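PDB 3MYR: nickel-dependent hydrogenase large subunit from Allochromatium vinosum, which forms the nickel-iron subunit of a membrane-bound [NiFe] hydrogenase, which splits molecular hydrogen and passes its electrons to an acceptor, probably to recycle hydrogen made by nitrogenase. Local coordinates for residues Glu83-Leu86 with Asn87-Leu90; Ala453-Ser457 with Gly458-Thr462. All coordinates share one frame; numbering follows the deposited sequence.

Contact 1: residues Glu83-Leu86 with Asn87-Leu90; sequences ELPL and NAQL
Leu86 and Leu90, one turn apart at the start of helix 86-112, pack closely, CG of Leu86 3.7 Å from CD2 of Leu90. Chi1 of -180° sets CG of Leu86 beside its own carbonyl carbon, where the two meet. Leu86 is partly exposed and also touches Asn454 of helix 426-456, while Leu90 is buried. More buried is the part around Leu84, Ala88 and Gln89, where CD1 of Leu84 sits 4.0 Å from CB of Ala88 and the Leu84 side chain crosses that of Gln89 at about a right angle. At its partly exposed edge the small methyl of Ala88 meets the proline ring, CB of Ala88 4.0 Å from CD of Pro85. On the solvent side, exposed Glu83 makes no contact with 87-90. Pro85 suits the N-cap position, where its ring restrains the backbone and the amide hydrogen it lacks is not needed. O of Pro85 starts the helical bonding, accepting from N of Gln89 at 3.2 Å and more weakly from N of Ala88 at 3.0 Å. N of Leu90 follows with a nearly straight bond to O of Leu86, 2.9 Å (166° at the hydrogen). The arrangement is typical of a helix N-terminus: an extended, proline-bearing lead-in packed against the opening turn.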
# COMPACT_ATOMS: atom_id res chain seq x y z
N GLU B 83 22.42 14.15 9.51
CA GLU B 83 21.51 15.21 8.99
C GLU B 83 21.43 15.16 7.47
O GLU B 83 22.46 15.03 6.81
CB GLU B 83 22.08 16.62 9.32
CG GLU B 83 22.06 17.02 10.78
CD GLU B 83 20.79 17.80 11.16
OE1 GLU B 83 20.29 18.66 10.34
OE2 GLU B 83 20.30 17.56 12.30
N LEU B 84 20.25 15.33 6.91
CA LEU B 84 20.10 15.34 5.46
C LEU B 84 20.48 16.69 4.90
O LEU B 84 20.10 17.70 5.49
CB LEU B 84 18.64 15.14 5.07
CG LEU B 84 17.95 13.81 5.20
CD1 LEU B 84 16.65 13.85 4.35
CD2 LEU B 84 18.86 12.70 4.77
N PRO B 85 20.96 16.73 3.65
CA PRO B 85 20.98 18.01 2.92
C PRO B 85 19.57 18.49 2.59
O PRO B 85 18.64 17.68 2.38
CB PRO B 85 21.71 17.67 1.61
CG PRO B 85 22.23 16.24 1.75
CD PRO B 85 21.39 15.58 2.83
N LEU B 86 19.41 19.80 2.45
CA LEU B 86 18.07 20.37 2.25
C LEU B 86 17.38 19.73 1.01
O LEU B 86 16.18 19.44 1.05
CB LEU B 86 18.15 21.89 2.07
CG LEU B 86 16.82 22.63 1.86
CD1 LEU B 86 15.77 22.32 2.95
CD2 LEU B 86 17.12 24.17 1.90
N ASN B 87 18.11 19.56 -0.09
CA ASN B 87 17.44 19.12 -1.33
C ASN B 87 16.90 17.72 -1.08
O ASN B 87 15.82 17.37 -1.57
CB ASN B 87 18.41 19.03 -2.50
CG ASN B 87 18.84 20.37 -2.99
OD1 ASN B 87 18.10 21.35 -2.87
ND2 ASN B 87 20.08 20.45 -3.55
N ALA B 88 17.61 16.90 -0.29
CA ALA B 88 17.10 15.56 -0.03
C ALA B 88 15.79 15.64 0.75
O ALA B 88 14.84 14.85 0.53
CB ALA B 88 18.15 14.71 0.73
N GLN B 89 15.74 16.54 1.72
CA GLN B 89 14.59 16.65 2.56
C GLN B 89 13.37 17.14 1.77
O GLN B 89 12.28 16.60 1.91
CB GLN B 89 14.87 17.57 3.78
CG GLN B 89 13.75 17.44 4.84
CD GLN B 89 13.88 16.15 5.71
OE1 GLN B 89 14.43 16.19 6.82
NE2 GLN B 89 13.32 15.06 5.25
N LEU B 90 13.57 18.10 0.86
CA LEU B 90 12.51 18.59 -0.02
C LEU B 90 12.02 17.52 -0.96
O LEU B 90 10.81 17.38 -1.24
CB LEU B 90 12.99 19.75 -0.87
CG LEU B 90 12.88 21.17 -0.26
CD1 LEU B 90 12.02 21.45 0.93
CD2 LEU B 90 14.02 22.02 -0.42

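Contact 2: residues Ala453-Ser457 with Gly458-Thr462; sequences ANVKS and GDTKT
The carbonyl O of Asn454 is gripped by two donors that arrive from opposite faces of its plane: OG of Ser457 at 2.8 Å and N of Asp459 at 3.2 Å. The second of these bonds, with N of Gly458 reaching O of Val455 at 2.9 Å, makes the Schellman motif that ends helix 426-456. The two amides turn back into the last helical turn, and the Gly458 donor stands well above the plane of the Val455 carbonyl. Glycine fits because phi here is positive (105°), and at these backbone angles a CB would be jammed against the carbonyl O of Ser457. Serine suits the preceding place, its short hydroxyl turned between its own N and carbonyl carbon (chi1 78°), from where it folds back onto the helix. Beyond the glycine, Asp459 lies beside Asn454, CB of Asp459 3.8 Å from CG of Asn454, its carboxylate almost perpendicular to the amide, with the planes 87° apart. Val455 faces the buried side, touching Ile226 and Leu228, and its CG1 lies 4.2 Å from CG2 of Thr460, a light methyl-to-methyl touch between two branched side chains. Lys461 extends to the small subunit, where it forms a salt bridge with Asp204 of that chain, and it has a second carboxylate partner in Glu465. Asp459 also shapes the way out: its OD1 accepts from N of Lys461 at 3.1 Å, closing an Asx turn in which the amide meets the oxygen from above the carboxylate plane.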
# COMPACT_ATOMS: atom_id res chain seq x y z
N ALA B 453 14.66 26.89 -5.91
CA ALA B 453 15.40 28.07 -5.42
C ALA B 453 16.70 27.62 -4.83
O ALA B 453 17.70 28.31 -4.98
CB ALA B 453 14.58 28.87 -4.41
N ASN B 454 16.69 26.47 -4.14
CA ASN B 454 17.90 26.02 -3.49
C ASN B 454 18.93 25.63 -4.55
O ASN B 454 20.11 25.99 -4.45
CB ASN B 454 17.65 24.87 -2.52
CG ASN B 454 18.87 24.58 -1.65
OD1 ASN B 454 19.31 23.40 -1.53
ND2 ASN B 454 19.38 25.64 -0.97
N VAL B 455 18.47 24.93 -5.60
CA VAL B 455 19.35 24.53 -6.69
C VAL B 455 19.90 25.77 -7.43
O VAL B 455 21.12 25.90 -7.61
CB VAL B 455 18.64 23.61 -7.66
CG1 VAL B 455 19.43 23.46 -8.95
CG2 VAL B 455 18.43 22.26 -7.00
N LYS B 456 19.00 26.70 -7.78
CA LYS B 456 19.37 27.98 -8.38
C LYS B 456 20.44 28.78 -7.58
O LYS B 456 21.38 29.31 -8.14
CB LYS B 456 18.11 28.83 -8.70
CG LYS B 456 18.47 30.10 -9.38
CD LYS B 456 17.25 30.87 -9.92
CE LYS B 456 17.78 32.16 -10.55
NZ LYS B 456 16.74 32.82 -11.35
N SER B 457 20.39 28.73 -6.25
CA SER B 457 21.36 29.47 -5.46
C SER B 457 22.74 28.74 -5.35
O SER B 457 23.63 29.17 -4.59
CB SER B 457 20.76 29.66 -4.05
OG SER B 457 20.88 28.45 -3.27
N GLY B 458 22.87 27.56 -5.99
CA GLY B 458 24.14 26.82 -6.00
C GLY B 458 24.28 25.58 -5.10
O GLY B 458 25.37 25.02 -5.06
N ASP B 459 23.25 25.19 -4.32
CA ASP B 459 23.33 23.96 -3.51
C ASP B 459 22.69 22.80 -4.29
O ASP B 459 21.44 22.70 -4.42
CB ASP B 459 22.62 24.15 -2.15
CG ASP B 459 22.66 22.87 -1.27
OD1 ASP B 459 23.46 21.95 -1.60
OD2 ASP B 459 21.87 22.77 -0.27
N THR B 460 23.54 21.94 -4.87
CA THR B 460 22.99 20.80 -5.61
C THR B 460 23.29 19.50 -4.86
O THR B 460 23.24 18.43 -5.43
CB THR B 460 23.53 20.72 -7.04
OG1 THR B 460 24.96 20.65 -7.01
CG2 THR B 460 23.17 21.94 -7.85
N LYS B 461 23.66 19.61 -3.59
CA LYS B 461 23.93 18.43 -2.83
C LYS B 461 22.64 17.59 -2.54
O LYS B 461 21.60 18.17 -2.20
CB LYS B 461 24.61 18.90 -1.55
CG LYS B 461 25.11 17.80 -0.65
CD LYS B 461 26.62 17.87 -0.62
CE LYS B 461 27.18 16.79 0.29
NZ LYS B 461 27.66 15.64 -0.56
N THR B 462 22.73 16.26 -2.60
CA THR B 462 21.57 15.40 -2.36
C THR B 462 21.90 14.24 -1.41
O THR B 462 21.01 13.47 -1.01
CB THR B 462 21.01 14.79 -3.71
OG1 THR B 462 22.13 14.33 -4.49
CG2 THR B 462 20.21 15.82 -4.54

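Following the chain from its N terminus, contact 1 comes first, where the loop after helix 67-80 turns into helix 86-112; contact 2 comes much later, where helix 426-456 gives way to the loop leading to strand 476-485. Contact 1 opens a helix and contact 2 closes one; both are local, and they stand in series, neither nested nor crossed. In space their centres are about 11 Å apart, so the start of one long helix lies beside the end of another. Asn87 joins them: its ND2 probably donates to O of Asp459 at 2.8 Å and to O of Lys461 at 3.1 Å. CB of Ala88 also packs 3.6 Å from O of Thr462. Contact 2 alone of the two reaches the small subunit, through Thr460, Lys461 and Thr462.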